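Local coordinates for isoaspartyl dipeptidase (Fervidobacterium islandicum, PDB 7CDH), which probably hydrolyses isoaspartyl (beta-aspartyl) dipeptides as a zinc-binding M38 metallopeptidase linked to protein repair, at residues Y24-H29 / G349-F354; V94-T99 / V154-I159; R104-L109 / P133-T138. All blocks are in the same frame, centred on the assembly; numbering follows the deposited sequence.

Interaction 1 of 3, residues Y24-H29 / G349-F354; sequences YHKVIH and GQDADF
Val27 and Gln350 meet through their backbones, the N of Val27 giving its hydrogen to Gln350 O at 2.8 Å, almost in line with the carbonyl bond. Two more hydrogen bonds flank this one: Gly349 N reaches Val27 O, also at 2.8 Å, in the plane of that carbonyl, and Ala352 N reaches His25 O at 2.9 Å from a position tilted 29° out of the carbonyl plane. Between the latter and the Val27 bond, Lys26 and Asp351 form a single antiparallel bridge as a non-hydrogen-bonded pair. Gly349 suits its place because its phi is positive, 90°.

The apolar part is small. Val27 CG1 stands anti to its backbone N (chi1 171°), which turns CG2 to the edge of the Phe354 ring, 3.6 Å from CZ. The ring also meets Phe23 of strand 19-23 edge-to-face, and Val27 packs on Val21 of the same strand; apolar residues suit this buried place.

Among the charged groups, Lys26 lies alongside Asp351, pointing the same way, and its methylene CE comes to 3.7 Å from OD1 of Asp351. Lys26 NZ remains 5.0 Å from that oxygen, consistent with a diffuse attraction.

Strand 27-31 of the small N-terminal sheet is thus tied to the loop entering strand 354-358 through main-chain atoms, a link that, Gly349 apart, probably depends little on side chains.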
loop_
_atom_site.group_PDB
_atom_site.type_symbol
_atom_site.label_atom_id
_atom_site.label_comp_id
_atom_site.label_asym_id
_atom_site.label_seq_id
_atom_site.Cartn_x
_atom_site.Cartn_y
_atom_site.Cartn_z
ATOM N N TYR A 24 32.464 -35.567 -16.182
ATOM C CA TYR A 24 32.449 -34.205 -16.780
ATOM C C TYR A 24 32.023 -33.231 -15.668
ATOM O O TYR A 24 32.869 -32.854 -14.837
ATOM C CB TYR A 24 31.500 -34.186 -17.986
ATOM C CG TYR A 24 31.703 -33.081 -18.994
ATOM C CD1 TYR A 24 32.335 -31.890 -18.681
ATOM C CD2 TYR A 24 31.239 -33.235 -20.291
ATOM C CE1 TYR A 24 32.534 -30.905 -19.641
ATOM C CE2 TYR A 24 31.431 -32.264 -21.259
ATOM C CZ TYR A 24 32.083 -31.091 -20.938
ATOM O OH TYR A 24 32.280 -30.152 -21.914
ATOM N N HIS A 25 30.743 -32.849 -15.667
ATOM C CA HIS A 25 30.027 -32.118 -14.596
ATOM C C HIS A 25 29.287 -33.151 -13.760
ATOM O O HIS A 25 29.125 -32.936 -12.552
ATOM C CB HIS A 25 29.046 -31.093 -15.203
ATOM C CG HIS A 25 29.710 -29.969 -15.942
ATOM N ND1 HIS A 25 29.907 -28.713 -15.373
ATOM C CD2 HIS A 25 30.222 -29.894 -17.192
ATOM C CE1 HIS A 25 30.506 -27.923 -16.244
ATOM N NE2 HIS A 25 30.712 -28.623 -17.369
ATOM N N LYS A 26 28.857 -34.238 -14.406
ATOM C CA LYS A 26 28.263 -35.414 -13.734
ATOM C C LYS A 26 29.201 -36.630 -13.830
ATOM O O LYS A 26 30.087 -36.686 -14.720
ATOM C CB LYS A 26 26.868 -35.635 -14.310
ATOM C CG LYS A 26 25.951 -34.431 -14.140
ATOM C CD LYS A 26 24.539 -34.785 -13.790
ATOM C CE LYS A 26 23.544 -33.672 -14.022
ATOM N NZ LYS A 26 22.282 -34.231 -14.569
ATOM N N VAL A 27 29.067 -37.553 -12.879
ATOM C CA VAL A 27 29.838 -38.831 -12.877
ATOM C C VAL A 27 29.367 -39.677 -14.056
ATOM O O VAL A 27 28.141 -39.985 -14.133
ATOM C CB VAL A 27 29.672 -39.619 -11.569
ATOM C CG1 VAL A 27 30.294 -41.008 -11.727
ATOM C CG2 VAL A 27 30.279 -38.875 -10.390
ATOM N N ILE A 28 30.310 -40.044 -14.922
ATOM C CA ILE A 28 30.058 -40.849 -16.149
ATOM C C ILE A 28 30.125 -42.350 -15.823
ATOM O O ILE A 28 29.288 -43.078 -16.371
ATOM C CB ILE A 28 31.027 -40.452 -17.273
ATOM C CG1 ILE A 28 30.645 -39.094 -17.869
ATOM C CG2 ILE A 28 31.076 -41.533 -18.339
ATOM C CD1 ILE A 28 31.765 -38.433 -18.632
ATOM N N HIS A 29 31.081 -42.789 -14.992
ATOM C CA HIS A 29 31.391 -44.226 -14.746
ATOM C C HIS A 29 32.247 -44.417 -13.487
ATOM O O HIS A 29 33.299 -43.760 -13.340
ATOM C CB HIS A 29 32.056 -44.836 -15.994
ATOM C CG HIS A 29 32.365 -46.289 -15.861
ATOM N ND1 HIS A 29 31.365 -47.255 -15.864
ATOM C CD2 HIS A 29 33.538 -46.940 -15.699
ATOM C CE1 HIS A 29 31.911 -48.443 -15.712
ATOM N NE2 HIS A 29 33.245 -48.273 -15.607
ATOM N N GLY A 349 25.640 -40.442 -12.941
ATOM C CA GLY A 349 24.550 -39.454 -13.132
ATOM C C GLY A 349 24.426 -38.435 -11.997
ATOM O O GLY A 349 23.820 -37.391 -12.218
ATOM N N GLN A 350 24.965 -38.753 -10.818
ATOM C CA GLN A 350 25.196 -37.838 -9.690
ATOM C C GLN A 350 26.200 -36.754 -10.116
ATOM O O GLN A 350 26.961 -36.958 -11.073
ATOM C CB GLN A 350 25.663 -38.661 -8.490
ATOM C CG GLN A 350 24.634 -39.681 -7.990
ATOM C CD GLN A 350 23.388 -39.101 -7.341
ATOM O OE1 GLN A 350 23.289 -37.905 -7.056
ATOM N NE2 GLN A 350 22.423 -39.962 -7.060
ATOM N N ASP A 351 26.178 -35.614 -9.434
ATOM C CA ASP A 351 27.001 -34.431 -9.781
ATOM C C ASP A 351 28.412 -34.709 -9.256
ATOM O O ASP A 351 28.531 -35.320 -8.160
ATOM C CB ASP A 351 26.369 -33.138 -9.240
ATOM C CG ASP A 351 25.066 -32.737 -9.935
ATOM O OD1 ASP A 351 25.145 -32.210 -11.068
ATOM O OD2 ASP A 351 23.973 -32.968 -9.358
ATOM N N ALA A 352 29.427 -34.280 -10.011
ATOM C CA ALA A 352 30.845 -34.594 -9.761
ATOM C C ALA A 352 31.384 -33.660 -8.679
ATOM O O ALA A 352 32.277 -32.840 -8.990
ATOM C CB ALA A 352 31.650 -34.504 -11.041
ATOM N N ASP A 353 30.886 -33.822 -7.450
ATOM C CA ASP A 353 31.389 -33.096 -6.262
ATOM C C ASP A 353 32.067 -34.109 -5.345
ATOM O O ASP A 353 31.338 -35.008 -4.836
ATOM C CB ASP A 353 30.263 -32.389 -5.503
ATOM C CG ASP A 353 29.360 -31.488 -6.333
ATOM O OD1 ASP A 353 29.759 -31.105 -7.463
ATOM O OD2 ASP A 353 28.259 -31.149 -5.806
ATOM N N PHE A 354 33.379 -33.951 -5.123
ATOM C CA PHE A 354 34.264 -34.920 -4.418
ATOM C C PHE A 354 35.312 -34.204 -3.573
ATOM O O PHE A 354 35.682 -33.080 -3.908
ATOM C CB PHE A 354 35.116 -35.734 -5.393
ATOM C CG PHE A 354 34.413 -36.279 -6.609
ATOM C CD1 PHE A 354 33.265 -37.041 -6.488
ATOM C CD2 PHE A 354 34.941 -36.078 -7.872
ATOM C CE1 PHE A 354 32.612 -37.520 -7.610
ATOM C CE2 PHE A 354 34.306 -36.592 -8.993
ATOM C CZ PHE A 354 33.146 -37.314 -8.855
#

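Interaction 2 of 3, residues V94-T99 / V154-I159. With ZN (zinc ion), chain L; ZN (zinc ion), chain K.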
loop_
_atom_site.group_PDB
_atom_site.type_symbol
_atom_site.label_atom_id
_atom_site.label_comp_id
_atom_site.label_asym_id
_atom_site.label_seq_id
_atom_site.Cartn_x
_atom_site.Cartn_y
_atom_site.Cartn_z
ATOM N N VAL A 94 24.068 -24.151 2.161
ATOM C CA VAL A 94 22.694 -23.610 2.245
ATOM C C VAL A 94 22.778 -22.413 3.167
ATOM O O VAL A 94 23.127 -22.618 4.373
ATOM C CB VAL A 94 21.673 -24.636 2.742
ATOM C CG1 VAL A 94 20.275 -24.078 2.556
ATOM C CG2 VAL A 94 21.782 -25.956 2.005
ATOM N N GLY A 95 22.532 -21.228 2.587
ATOM C CA GLY A 95 22.690 -19.913 3.245
ATOM C C GLY A 95 21.374 -19.440 3.815
ATOM O O GLY A 95 20.339 -19.581 3.138
ATOM N N CYS A 96 21.393 -18.887 5.017
ATOM C CA CYS A 96 20.217 -18.238 5.617
ATOM C C CYS A 96 20.620 -16.943 6.323
ATOM O O CYS A 96 21.843 -16.698 6.497
ATOM C CB CYS A 96 19.566 -19.195 6.596
ATOM S SG CYS A 96 20.693 -19.730 7.908
ATOM N N LEU A 97 19.609 -16.204 6.788
ATOM C CA LEU A 97 19.749 -15.083 7.747
ATOM C C LEU A 97 19.439 -15.556 9.167
ATOM O O LEU A 97 18.753 -16.572 9.345
ATOM C CB LEU A 97 18.780 -13.955 7.387
ATOM C CG LEU A 97 18.853 -13.456 5.956
ATOM C CD1 LEU A 97 17.849 -12.349 5.736
ATOM C CD2 LEU A 97 20.263 -12.982 5.657
ATOM N N GLY A 98 19.869 -14.771 10.151
ATOM C CA GLY A 98 19.748 -15.120 11.572
ATOM C C GLY A 98 19.014 -14.056 12.348
ATOM O O GLY A 98 18.006 -13.583 11.891
ATOM N N THR A 99 19.489 -13.721 13.531
ATOM C CA THR A 99 18.835 -12.732 14.422
ATOM C C THR A 99 18.483 -11.463 13.655
ATOM O O THR A 99 17.361 -11.012 13.804
ATOM C CB THR A 99 19.730 -12.404 15.608
ATOM O OG1 THR A 99 20.181 -13.679 16.063
ATOM C CG2 THR A 99 18.974 -11.664 16.681
ATOM N N VAL A 154 12.201 -21.886 4.314
ATOM C CA VAL A 154 12.160 -20.699 5.190
ATOM C C VAL A 154 12.961 -21.046 6.429
ATOM O O VAL A 154 12.924 -22.189 6.848
ATOM C CB VAL A 154 10.728 -20.302 5.552
ATOM C CG1 VAL A 154 10.042 -21.393 6.365
ATOM C CG2 VAL A 154 10.696 -18.953 6.280
ATOM N N GLY A 155 13.712 -20.091 6.941
ATOM C CA GLY A 155 14.647 -20.323 8.038
ATOM C C GLY A 155 15.591 -19.145 8.194
ATOM O O GLY A 155 15.655 -18.307 7.304
ATOM N N GLU A 156 16.283 -19.100 9.341
ATOM C CA GLU A 156 16.009 -20.047 10.407
ATOM C C GLU A 156 15.032 -19.391 11.397
ATOM O O GLU A 156 15.389 -18.401 12.018
ATOM C CB GLU A 156 17.297 -20.565 11.052
ATOM C CG GLU A 156 18.322 -19.508 11.338
ATOM C CD GLU A 156 19.490 -19.873 12.244
ATOM O OE1 GLU A 156 19.384 -20.796 13.126
ATOM O OE2 GLU A 156 20.554 -19.251 12.016
ATOM N N ILE A 157 13.826 -19.930 11.521
ATOM C CA ILE A 157 12.756 -19.416 12.416
ATOM C C ILE A 157 13.126 -19.780 13.848
ATOM O O ILE A 157 13.366 -20.942 14.108
ATOM C CB ILE A 157 11.416 -20.020 11.992
ATOM C CG1 ILE A 157 11.061 -19.549 10.584
ATOM C CG2 ILE A 157 10.335 -19.707 12.999
ATOM C CD1 ILE A 157 9.781 -20.152 10.081
ATOM N N ALA A 158 13.227 -18.804 14.730
ATOM C CA ALA A 158 13.598 -19.025 16.135
ATOM C C ALA A 158 12.355 -19.441 16.908
ATOM O O ALA A 158 11.319 -18.771 16.796
ATOM C CB ALA A 158 14.230 -17.794 16.738
ATOM N N ILE A 159 12.502 -20.503 17.688
ATOM C CA ILE A 159 11.526 -20.960 18.720
ATOM C C ILE A 159 12.327 -21.232 19.986
ATOM O O ILE A 159 13.519 -21.549 19.877
ATOM C CB ILE A 159 10.789 -22.211 18.220
ATOM C CG1 ILE A 159 11.792 -23.278 17.754
ATOM C CG2 ILE A 159 9.821 -21.828 17.110
ATOM C CD1 ILE A 159 11.214 -24.653 17.610
HETATM ZN ZN ZN L . 22.405 -20.025 12.415
HETATM ZN ZN ZN K . 20.599 -20.627 15.008
HETATM O O HOH W 1 17.200 -16.807 5.207
#
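Glu156 extends its side chain past Cys96 and Leu97 to the two zinc ions, and this is the closely packed part of the contact. Its CG sits between the backbone N and the carbonyl carbon (chi1 44°) and the chain runs straight beyond it, which carries the carboxylate to the metals. OE2 binds the zinc ion of chain L at 2.0 Å and OE1 the zinc ion of chain K at 2.2 Å, so one carboxylate spans the pair. Along the way CG of Glu156 passes 3.6 Å from Leu97 O, while SG of Cys96 lies 4.1 Å from OE2, a slender, weakly polar neighbour that fits beside the carboxylate. His61, His63 and Asp285 complete the first metal site, His195 and His224 the second. Cys96 O is hydrogen-bonded to His63 ND1, placing this segment in the second shell of the site.

At Gly155 the touch is looser, with Cys96 CB 4.1 Å from Gly155 O. One water molecule accepts from Leu97 N at 2.9 Å and lies 3.0 Å from Gly155 O, to which it can donate, linking backbones that do not pair directly, since strand 122-127 runs between strands 90-95 and 151-159 in the barrel sheet. Glycine suits position 155, with its phi of 167°, just ahead of the cis peptide that leads into Glu156.

The arrangement is that of a binuclear amidohydrolase centre at the C-terminal ends of the TIM-barrel strands. Sharing a single carboxylate, the two cations are likely to polarise it through both oxygens and fix its rotation.

Interaction 3 of 3, residues R104-L109 / P133-T138; sequences RSLENL and PPVTFT
Leu106 lays its CB over one face of the Phe137 ring, 3.8 Å from the centroid and 17° off the ring normal, a CH-pi contact. Its CG is anti to the carbonyl carbon (chi1 -76°), sending the branch along the 133-138 loop, where CD1 packs 3.7 Å from CG2 of Val135 and also touches the backbone of Thr136. A branched aliphatic residue suits this place because it can meet a ring with its stem and a valine with its tip.

Beyond this apolar shell, a water molecule donates to both Glu107 OE2 and Thr136 O, at 2.8 Å each, bridging helix and loop. Glu107 OE2 also pairs with Arg143 of the second subunit in a salt bridge. The start of the helix is fixed by Ser105, the N-cap, whose OG accepts from Asn108 N at 3.0 Å. On the loop side, Asp144 OD2 accepts from Phe137 N, tying the backbone from which the ring projects to helix 141-147.

Replacing Phe137 by an alanine would probably open a gap beneath Leu106 CB and deprive it of its aromatic partner.

The contact thus sets the first turn of helix 106-118 against the loop between strand 122-127 and helix 141-147. Phe137 also reaches Ile125 and Thr127 of that strand, so its ring is wedged where helix, loop and barrel strand converge.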
loop_
_atom_site.group_PDB
_atom_site.type_symbol
_atom_site.label_atom_id
_atom_site.label_comp_id
_atom_site.label_asym_id
_atom_site.label_seq_id
_atom_site.Cartn_x
_atom_site.Cartn_y
_atom_site.Cartn_z
ATOM N N ARG A 104 20.670 -7.096 7.457
ATOM C CA ARG A 104 21.028 -8.168 6.500
ATOM C C ARG A 104 19.811 -8.395 5.607
ATOM O O ARG A 104 18.754 -8.640 6.140
ATOM C CB ARG A 104 21.416 -9.434 7.257
ATOM C CG ARG A 104 22.418 -9.214 8.374
ATOM C CD ARG A 104 23.793 -8.946 7.810
ATOM N NE ARG A 104 24.782 -9.232 8.826
ATOM C CZ ARG A 104 26.086 -9.148 8.643
ATOM N NH1 ARG A 104 26.558 -8.748 7.475
ATOM N NH2 ARG A 104 26.897 -9.455 9.642
ATOM N N SER A 105 19.960 -8.229 4.307
ATOM C CA SER A 105 18.882 -8.297 3.304
ATOM C C SER A 105 18.872 -9.677 2.628
ATOM O O SER A 105 19.936 -10.300 2.441
ATOM C CB SER A 105 19.059 -7.146 2.324
ATOM O OG SER A 105 19.664 -7.546 1.120
ATOM N N LEU A 106 17.695 -10.120 2.221
ATOM C CA LEU A 106 17.540 -11.360 1.438
ATOM C C LEU A 106 18.238 -11.199 0.091
ATOM O O LEU A 106 18.807 -12.191 -0.404
ATOM C CB LEU A 106 16.051 -11.662 1.289
ATOM C CG LEU A 106 15.389 -12.225 2.544
ATOM C CD1 LEU A 106 13.906 -12.407 2.302
ATOM C CD2 LEU A 106 16.034 -13.545 2.943
ATOM N N GLU A 107 18.227 -10.008 -0.491
ATOM C CA GLU A 107 18.703 -9.815 -1.887
ATOM C C GLU A 107 20.233 -9.950 -1.870
ATOM O O GLU A 107 20.825 -10.497 -2.830
ATOM C CB GLU A 107 18.259 -8.465 -2.463
ATOM C CG GLU A 107 16.763 -8.325 -2.625
ATOM C CD GLU A 107 15.968 -7.983 -1.364
ATOM O OE1 GLU A 107 16.581 -7.812 -0.255
ATOM O OE2 GLU A 107 14.713 -7.936 -1.481
ATOM N N ASN A 108 20.844 -9.510 -0.783
ATOM C CA ASN A 108 22.299 -9.700 -0.546
ATOM C C ASN A 108 22.600 -11.197 -0.366
ATOM O O ASN A 108 23.651 -11.634 -0.861
ATOM C CB ASN A 108 22.729 -8.867 0.650
ATOM C CG ASN A 108 24.197 -8.935 0.979
ATOM O OD1 ASN A 108 24.541 -9.234 2.137
ATOM N ND2 ASN A 108 25.032 -8.578 0.022
ATOM N N LEU A 109 21.730 -11.942 0.335
ATOM C CA LEU A 109 21.900 -13.386 0.565
ATOM C C LEU A 109 21.924 -14.115 -0.776
ATOM O O LEU A 109 22.755 -14.996 -0.969
ATOM C CB LEU A 109 20.764 -13.882 1.437
ATOM C CG LEU A 109 20.743 -15.394 1.618
ATOM C CD1 LEU A 109 21.971 -15.825 2.391
ATOM C CD2 LEU A 109 19.480 -15.840 2.326
ATOM N N PRO A 133 6.508 -12.391 11.774
ATOM C CA PRO A 133 6.364 -12.935 10.426
ATOM C C PRO A 133 7.623 -12.761 9.575
ATOM O O PRO A 133 8.327 -11.763 9.701
ATOM C CB PRO A 133 5.246 -12.060 9.789
ATOM C CG PRO A 133 5.346 -10.742 10.471
ATOM C CD PRO A 133 5.855 -11.061 11.873
ATOM N N PRO A 134 7.944 -13.716 8.683
ATOM C CA PRO A 134 9.262 -13.765 8.068
ATOM C C PRO A 134 9.415 -12.767 6.922
ATOM O O PRO A 134 8.438 -12.571 6.241
ATOM C CB PRO A 134 9.349 -15.209 7.555
ATOM C CG PRO A 134 7.935 -15.563 7.257
ATOM C CD PRO A 134 7.120 -14.866 8.329
ATOM N N VAL A 135 10.615 -12.191 6.778
ATOM C CA VAL A 135 11.014 -11.306 5.650
ATOM C C VAL A 135 10.910 -12.158 4.387
ATOM O O VAL A 135 11.138 -13.372 4.478
ATOM C CB VAL A 135 12.455 -10.774 5.803
ATOM C CG1 VAL A 135 12.575 -9.774 6.930
ATOM C CG2 VAL A 135 13.486 -11.922 5.972
ATOM N N THR A 136 10.612 -11.540 3.249
ATOM C CA THR A 136 10.386 -12.255 1.976
ATOM C C THR A 136 10.991 -11.393 0.875
ATOM O O THR A 136 11.241 -10.240 1.150
ATOM C CB THR A 136 8.900 -12.593 1.783
ATOM O OG1 THR A 136 8.191 -11.391 1.485
ATOM C CG2 THR A 136 8.281 -13.236 3.004
ATOM N N PHE A 137 11.305 -11.995 -0.266
ATOM C CA PHE A 137 11.729 -11.298 -1.492
ATOM C C PHE A 137 10.543 -10.623 -2.179
ATOM O O PHE A 137 10.753 -9.594 -2.775
ATOM C CB PHE A 137 12.309 -12.299 -2.485
ATOM C CG PHE A 137 13.631 -12.893 -2.102
ATOM C CD1 PHE A 137 13.701 -14.074 -1.377
ATOM C CD2 PHE A 137 14.807 -12.282 -2.483
ATOM C CE1 PHE A 137 14.927 -14.644 -1.050
ATOM C CE2 PHE A 137 16.027 -12.864 -2.174
ATOM C CZ PHE A 137 16.098 -14.054 -1.481
ATOM N N THR A 138 9.352 -11.233 -2.125
ATOM C CA THR A 138 8.190 -10.961 -3.019
ATOM C C THR A 138 6.901 -10.751 -2.217
ATOM O O THR A 138 5.863 -10.671 -2.835
ATOM C CB THR A 138 7.933 -12.131 -3.981
ATOM O OG1 THR A 138 7.469 -13.165 -3.107
ATOM C CG2 THR A 138 9.131 -12.593 -4.791
HETATM O O HOH W 2 13.382 -8.455 0.984
#

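Interactions 2 and 3 are neighbours, their centres about 11 Å apart, and they meet directly: CD1 of Leu97 packs 3.5 Å from CD2 of Leu106. A short apolar path therefore runs from the segment beside the zinc-bridging carboxylate to the start of helix 106-118, with the Leu106 side chain about 13 Å from a zinc ion. Interaction 1 lies apart, its centre about 31 Å from that of interaction 2 and 33 Å from that of interaction 3, and it closes the long chain loop within which both are nested. It joins the small N-terminal sheet to the loop before strand 354-358, away from the metal site. Interactions 1 and 3 nevertheless both touch the second subunit of the assembly.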